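Local atomic coordinates of thioredoxin-like fold domain-containing protein (Enterococcus faecalis, PDB entry 1Z6M), a protein that is of unknown function but adopts a thioredoxin-like fold and may act as a thiol-disulfide oxidoreductase. Residues 18-24 / 62-67; 29-35 / 150-156. All coordinates share one frame; numbering follows the deposited sequence.

Contact 1: residues 18-24 / 62-67; sequences TGLHIGE and VERIIK
At one edge of the thioredoxin-like sheet, the short strand 20-22 pairs antiparallel with strand 62-67, Leu20 facing Ile66 and Ile22 facing Arg64 as hydrogen-bonded pairs. Each pair is closed by two nearly straight backbone bonds, for example Ile66 N to Leu20 O at 2.8 Å. On the face carrying these residues, Ile66 CD1 meets Ile22 CG1 at 4.0 Å and also lies above the rim of one face of the Arg64 guanidinium, whose NE is salt-bridged to Glu33, while Leu20 and Ile22 reach onward to helix 91-103. On the face of the non-hydrogen-bonded pair His21 and Ile65, the carboxylate of Glu63 comes to the imidazole edge, OE2 standing 3.0 Å from His21 CD2 with the two planes 48° apart. Glu63 arrives there with CG anti to the backbone N (chi1 -176°) and an extended chain. Its OE1 is salt-bridged to Lys30, and a water links OE2 to Gly23 O. His21 NE2 bonds to Thr16 O, with a weak ND1 bond to Gly19 O; donation from both would be compatible with a positive imidazole, which Glu63 might favour. Just before strand 20-22, Lys67 turns at its last torsion (chi4 -81°), bringing NZ 2.8 Å from Thr18 O, in the carbonyl plane on a lone pair. Asn15 O and Glu141 also hold this ammonium; the salt bridge to Glu141 probably offsets its charge, while the two carbonyls take up N-H groups.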
loop_
_atom_site.group_PDB
_atom_site.type_symbol
_atom_site.label_atom_id
_atom_site.label_comp_id
_atom_site.label_asym_id
_atom_site.label_seq_id
_atom_site.Cartn_x
_atom_site.Cartn_y
_atom_site.Cartn_z
ATOM N N THR A 18 -6.300 -9.683 4.399
ATOM C CA THR A 18 -6.517 -9.234 3.032
ATOM C C THR A 18 -5.330 -8.436 2.528
ATOM O O THR A 18 -4.894 -7.486 3.191
ATOM C CB THR A 18 -7.772 -8.362 2.953
ATOM O OG1 THR A 18 -8.879 -9.104 3.463
ATOM C CG2 THR A 18 -8.057 -7.963 1.516
ATOM N N GLY A 19 -4.830 -8.792 1.349
ATOM C CA GLY A 19 -3.807 -7.977 0.723
ATOM C C GLY A 19 -2.532 -8.698 0.392
ATOM O O GLY A 19 -2.485 -9.926 0.378
ATOM N N LEU A 20 -1.503 -7.925 0.080
ATOM C CA LEU A 20 -0.217 -8.463 -0.317
ATOM C C LEU A 20 0.649 -8.653 0.919
ATOM O O LEU A 20 0.924 -7.692 1.634
ATOM C CB LEU A 20 0.454 -7.485 -1.285
ATOM C CG LEU A 20 1.871 -7.789 -1.762
ATOM C CD1 LEU A 20 1.916 -9.104 -2.529
ATOM C CD2 LEU A 20 2.389 -6.647 -2.623
ATOM N N HIS A 21 1.070 -9.892 1.167
ATOM C CA HIS A 21 1.886 -10.201 2.342
ATOM C C HIS A 21 3.355 -10.237 1.979
ATOM O O HIS A 21 3.754 -11.002 1.106
ATOM C CB HIS A 21 1.485 -11.549 2.925
ATOM C CG HIS A 21 0.120 -11.552 3.524
ATOM N ND1 HIS A 21 -1.027 -11.551 2.761
ATOM C CD2 HIS A 21 -0.284 -11.570 4.815
ATOM C CE1 HIS A 21 -2.079 -11.558 3.560
ATOM N NE2 HIS A 21 -1.656 -11.550 4.808
ATOM N N ILE A 22 4.146 -9.429 2.670
ATOM C CA ILE A 22 5.601 -9.387 2.478
ATOM C C ILE A 22 6.248 -9.760 3.802
ATOM O O ILE A 22 6.022 -9.095 4.809
ATOM C CB ILE A 22 6.090 -7.972 2.048
ATOM C CG1 ILE A 22 5.422 -7.509 0.744
ATOM C CG2 ILE A 22 7.612 -7.906 1.963
ATOM C CD1 ILE A 22 5.608 -8.440 -0.454
ATOM N N GLY A 23 7.042 -10.824 3.797
ATOM C CA GLY A 23 7.703 -11.261 5.010
ATOM C C GLY A 23 7.142 -12.557 5.552
ATOM O O GLY A 23 6.265 -13.183 4.944
ATOM N N GLU A 24 7.650 -12.953 6.709
ATOM C CA GLU A 24 7.255 -14.209 7.338
ATOM C C GLU A 24 5.871 -14.134 7.988
ATOM O O GLU A 24 5.568 -13.182 8.693
ATOM C CB GLU A 24 8.318 -14.614 8.356
ATOM C CG GLU A 24 9.691 -14.820 7.721
ATOM C CD GLU A 24 10.807 -15.056 8.730
ATOM O OE1 GLU A 24 10.538 -15.616 9.811
ATOM O OE2 GLU A 24 11.961 -14.680 8.430
ATOM N N VAL A 62 9.111 -8.138 11.061
ATOM C CA VAL A 62 7.928 -7.505 10.489
ATOM C C VAL A 62 7.354 -8.302 9.329
ATOM O O VAL A 62 8.095 -8.799 8.478
ATOM C CB VAL A 62 8.272 -6.074 9.994
ATOM C CG1 VAL A 62 7.166 -5.497 9.101
ATOM C CG2 VAL A 62 8.556 -5.146 11.165
ATOM N N GLU A 63 6.027 -8.422 9.321
ATOM C CA GLU A 63 5.285 -8.809 8.127
ATOM C C GLU A 63 4.481 -7.599 7.672
ATOM O O GLU A 63 3.766 -6.994 8.470
ATOM C CB GLU A 63 4.323 -9.959 8.420
ATOM C CG GLU A 63 3.580 -10.461 7.170
ATOM C CD GLU A 63 2.479 -11.474 7.457
ATOM O OE1 GLU A 63 1.956 -11.517 8.589
ATOM O OE2 GLU A 63 2.120 -12.233 6.526
ATOM N N ARG A 64 4.606 -7.244 6.398
ATOM C CA ARG A 64 3.811 -6.153 5.841
ATOM C C ARG A 64 2.590 -6.735 5.177
ATOM O O ARG A 64 2.678 -7.762 4.488
ATOM C CB ARG A 64 4.602 -5.366 4.807
ATOM C CG ARG A 64 5.897 -4.770 5.342
ATOM C CD ARG A 64 6.763 -4.259 4.204
ATOM N NE ARG A 64 6.183 -3.056 3.613
ATOM C CZ ARG A 64 6.695 -2.406 2.571
ATOM N NH1 ARG A 64 7.787 -2.855 1.965
ATOM N NH2 ARG A 64 6.101 -1.302 2.130
ATOM N N ILE A 65 1.451 -6.073 5.392
ATOM C CA ILE A 65 0.218 -6.423 4.694
ATOM C C ILE A 65 -0.225 -5.177 3.938
ATOM O O ILE A 65 -0.734 -4.213 4.513
ATOM C CB ILE A 65 -0.900 -6.957 5.627
ATOM C CG1 ILE A 65 -0.395 -8.118 6.491
ATOM C CG2 ILE A 65 -2.097 -7.396 4.794
ATOM C CD1 ILE A 65 0.156 -7.688 7.862
ATOM N N ILE A 66 0.022 -5.208 2.632
ATOM C CA ILE A 66 -0.164 -4.047 1.777
ATOM C C ILE A 66 -1.542 -4.120 1.132
ATOM O O ILE A 66 -1.837 -5.072 0.384
ATOM C CB ILE A 66 0.976 -3.930 0.742
ATOM C CG1 ILE A 66 2.326 -3.753 1.461
ATOM C CG2 ILE A 66 0.724 -2.755 -0.212
ATOM C CD1 ILE A 66 3.543 -3.956 0.565
ATOM N N LYS A 67 -2.361 -3.125 1.453
ATOM C CA LYS A 67 -3.755 -3.061 1.039
ATOM C C LYS A 67 -3.899 -1.991 -0.022
ATOM O O LYS A 67 -3.834 -0.798 0.281
ATOM C CB LYS A 67 -4.644 -2.791 2.256
ATOM C CG LYS A 67 -4.536 -3.939 3.273
ATOM C CD LYS A 67 -5.327 -3.681 4.532
ATOM C CE LYS A 67 -5.093 -4.763 5.582
ATOM N NZ LYS A 67 -5.914 -6.011 5.363
HETATM O O HOH W 1 3.603 -13.618 4.838
HETATM O O HOH W 2 9.417 -11.213 8.115
#

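Contact 2: residues 29-35 / 150-156; sequences VKMIEFI and VPTIIIG
Ile32 with Ile154 and Phe34 with Thr152 form the two hydrogen-bonded pairs that join strand 29-35 to the antiparallel strand 152-155. Their four backbone bonds include Ile154 N to Ile32 O at 2.8 Å and Phe34 N to Thr152 O at 2.9 Å. Thr152 O also lies in the plane of the Phe34 ring, at its edge, 3.9 Å from CD1.

The opposite face packs mainly through aliphatic side chains, with Glu33 among them. Ile153 sets CG2 against CG of Met31, a selenomethionine, at 3.9 Å, and its CD1 against Glu33 CB at 3.8 Å; with CG2 anti to the backbone N and CG1 beside it (chi1 -42°), one side chain serves both neighbours. The Met31 chain bends only at chi3, carrying CE to 3.8 Å from Ile155 CD1, while Val29 CG1 meets Ile155 CG2. Beyond this layer stands helix 40-58, with Leu53 against Met31 and Trp45 against Ile153. One partner serves each oxygen of the buried Glu33 carboxylate: Arg64 NE is salt-bridged to OE2 and Trp45 NE1 donates to OE1; the guanidinium probably balances the negative charge.

At the N-terminal side of strand 152-155, a cis peptide bond precedes Pro151. Val150 CG1 lies 3.6 Å from Phe34 O, and Pro151 CB packs 4.1 Å from Ile35 CG2. Val150 also touches Cys42, the second cysteine of a thioredoxin-type Cys-x-x-Cys sequence at the start of helix 40-58. A cis-proline leading into a strand beside such a sequence is a hallmark of the thioredoxin fold, consistent with a redox site here.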
loop_
_atom_site.group_PDB
_atom_site.type_symbol
_atom_site.label_atom_id
_atom_site.label_comp_id
_atom_site.label_asym_id
_atom_site.label_seq_id
_atom_site.Cartn_x
_atom_site.Cartn_y
_atom_site.Cartn_z
ATOM N N VAL A 29 5.531 -8.446 14.403
ATOM C CA VAL A 29 5.034 -7.100 14.137
ATOM C C VAL A 29 4.311 -7.098 12.798
ATOM O O VAL A 29 4.908 -7.403 11.764
ATOM C CB VAL A 29 6.162 -6.046 14.177
ATOM C CG1 VAL A 29 5.618 -4.668 13.820
ATOM C CG2 VAL A 29 6.825 -6.029 15.558
ATOM N N LYS A 30 3.022 -6.767 12.835
ATOM C CA LYS A 30 2.202 -6.720 11.627
ATOM C C LYS A 30 2.017 -5.274 11.226
ATOM O O LYS A 30 1.461 -4.482 11.985
ATOM C CB LYS A 30 0.834 -7.364 11.874
ATOM C CG LYS A 30 0.875 -8.805 12.420
ATOM C CD LYS A 30 1.656 -9.753 11.517
ATOM C CE LYS A 30 1.469 -11.196 11.949
ATOM N NZ LYS A 30 2.425 -12.085 11.253
HETATM N N MSE A 31 2.515 -4.932 10.044
HETATM C CA MSE A 31 2.458 -3.565 9.533
HETATM C C MSE A 31 1.422 -3.512 8.425
HETATM O O MSE A 31 1.622 -4.106 7.370
HETATM C CB MSE A 31 3.836 -3.156 9.002
HETATM C CG MSE A 31 3.909 -1.733 8.447
HETATM SE SE MSE A 31 5.621 -1.223 7.953
HETATM C CE MSE A 31 6.505 -1.462 9.536
ATOM N N ILE A 32 0.325 -2.804 8.670
ATOM C CA ILE A 32 -0.773 -2.699 7.709
ATOM C C ILE A 32 -0.659 -1.380 6.957
ATOM O O ILE A 32 -0.551 -0.322 7.573
ATOM C CB ILE A 32 -2.132 -2.825 8.440
ATOM C CG1 ILE A 32 -2.324 -4.268 8.952
ATOM C CG2 ILE A 32 -3.291 -2.427 7.527
ATOM C CD1 ILE A 32 -3.352 -4.409 10.057
ATOM N N GLU A 33 -0.671 -1.445 5.629
ATOM C CA GLU A 33 -0.428 -0.261 4.804
ATOM C C GLU A 33 -1.540 -0.088 3.791
ATOM O O GLU A 33 -1.624 -0.851 2.819
ATOM C CB GLU A 33 0.919 -0.380 4.062
ATOM C CG GLU A 33 2.059 -0.727 4.995
ATOM C CD GLU A 33 3.390 -0.974 4.323
ATOM O OE1 GLU A 33 3.744 -0.307 3.315
ATOM O OE2 GLU A 33 4.111 -1.834 4.852
ATOM N N PHE A 34 -2.377 0.925 3.993
ATOM C CA PHE A 34 -3.383 1.302 3.001
ATOM C C PHE A 34 -2.752 2.335 2.081
ATOM O O PHE A 34 -2.377 3.426 2.519
ATOM C CB PHE A 34 -4.627 1.903 3.673
ATOM C CG PHE A 34 -5.487 0.900 4.388
ATOM C CD1 PHE A 34 -5.193 0.510 5.698
ATOM C CD2 PHE A 34 -6.591 0.330 3.751
ATOM C CE1 PHE A 34 -5.998 -0.410 6.369
ATOM C CE2 PHE A 34 -7.387 -0.590 4.405
ATOM C CZ PHE A 34 -7.094 -0.966 5.707
ATOM N N ILE A 35 -2.614 1.978 0.811
ATOM C CA ILE A 35 -1.940 2.842 -0.140
ATOM C C ILE A 35 -2.669 2.835 -1.483
ATOM O O ILE A 35 -3.449 1.927 -1.798
ATOM C CB ILE A 35 -0.449 2.453 -0.375
ATOM C CG1 ILE A 35 -0.339 1.056 -0.962
ATOM C CG2 ILE A 35 0.406 2.611 0.914
ATOM C CD1 ILE A 35 1.057 0.764 -1.517
ATOM N N VAL A 150 -4.977 8.022 2.099
ATOM C CA VAL A 150 -3.757 7.253 1.940
ATOM C C VAL A 150 -2.550 8.198 1.976
ATOM O O VAL A 150 -2.680 9.386 1.673
ATOM C CB VAL A 150 -3.758 6.414 0.631
ATOM C CG1 VAL A 150 -4.842 5.319 0.690
ATOM C CG2 VAL A 150 -3.918 7.303 -0.602
ATOM N N PRO A 151 -1.383 7.693 2.390
ATOM C CA PRO A 151 -1.185 6.393 3.007
ATOM C C PRO A 151 -1.666 6.410 4.458
ATOM O O PRO A 151 -1.502 7.415 5.155
ATOM C CB PRO A 151 0.345 6.219 2.959
ATOM C CG PRO A 151 0.864 7.610 3.045
ATOM C CD PRO A 151 -0.122 8.461 2.314
ATOM N N THR A 152 -2.289 5.319 4.900
ATOM C CA THR A 152 -2.549 5.102 6.317
ATOM C C THR A 152 -1.817 3.842 6.716
ATOM O O THR A 152 -2.090 2.768 6.168
ATOM C CB THR A 152 -4.061 4.981 6.609
ATOM O OG1 THR A 152 -4.693 6.221 6.288
ATOM C CG2 THR A 152 -4.320 4.702 8.073
ATOM N N ILE A 153 -0.858 3.985 7.632
ATOM C CA ILE A 153 -0.042 2.870 8.084
ATOM C C ILE A 153 -0.399 2.593 9.527
ATOM O O ILE A 153 -0.512 3.535 10.319
ATOM C CB ILE A 153 1.493 3.148 7.963
ATOM C CG1 ILE A 153 1.860 3.857 6.640
ATOM C CG2 ILE A 153 2.302 1.846 8.191
ATOM C CD1 ILE A 153 1.521 3.114 5.372
ATOM N N ILE A 154 -0.568 1.320 9.867
ATOM C CA ILE A 154 -1.020 0.957 11.195
ATOM C C ILE A 154 -0.150 -0.180 11.723
ATOM O O ILE A 154 0.041 -1.203 11.053
ATOM C CB ILE A 154 -2.513 0.535 11.194
ATOM C CG1 ILE A 154 -3.399 1.700 10.748
ATOM C CG2 ILE A 154 -2.949 0.053 12.577
ATOM C CD1 ILE A 154 -4.839 1.318 10.515
ATOM N N ILE A 155 0.380 0.016 12.929
ATOM C CA ILE A 155 1.044 -1.054 13.662
ATOM C C ILE A 155 0.346 -1.078 15.006
ATOM O O ILE A 155 0.537 -0.167 15.828
ATOM C CB ILE A 155 2.552 -0.794 13.863
ATOM C CG1 ILE A 155 3.263 -0.648 12.509
ATOM C CG2 ILE A 155 3.179 -1.924 14.707
ATOM C CD1 ILE A 155 4.706 -0.163 12.588
ATOM N N GLY A 156 -0.483 -2.096 15.229
ATOM C CA GLY A 156 -1.256 -2.168 16.470
ATOM C C GLY A 156 -2.142 -0.944 16.622
ATOM O O GLY A 156 -2.956 -0.654 15.742
HETATM O O HOH W 3 -0.496 -4.562 14.003
HETATM O O HOH W 4 -1.009 -3.585 12.268
#

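How the contacts relate
From the N terminus the segments come in the order 18-24, 29-35, 62-67 and 150-156, so the two contacts cross. Contact 1 closes a loop of 37 residues that holds strand 29-35 and helix 40-58; contact 2 closes a loop of 114 residues, more than half of them helical, which also contains strand 62-68. In the sheet, strands 62-68 and 29-35 lie side by side and parallel, joined through helix 40-58 as a beta-alpha-beta unit; contact 1 adds strand 20-22 beside 62-68, and contact 2 adds strand 152-155 beside 29-35. The two meet at this seam, where Lys67 N probably bonds to Glu33 O at 2.8 Å and Lys67 CD packs 3.4 Å from Phe34 CZ.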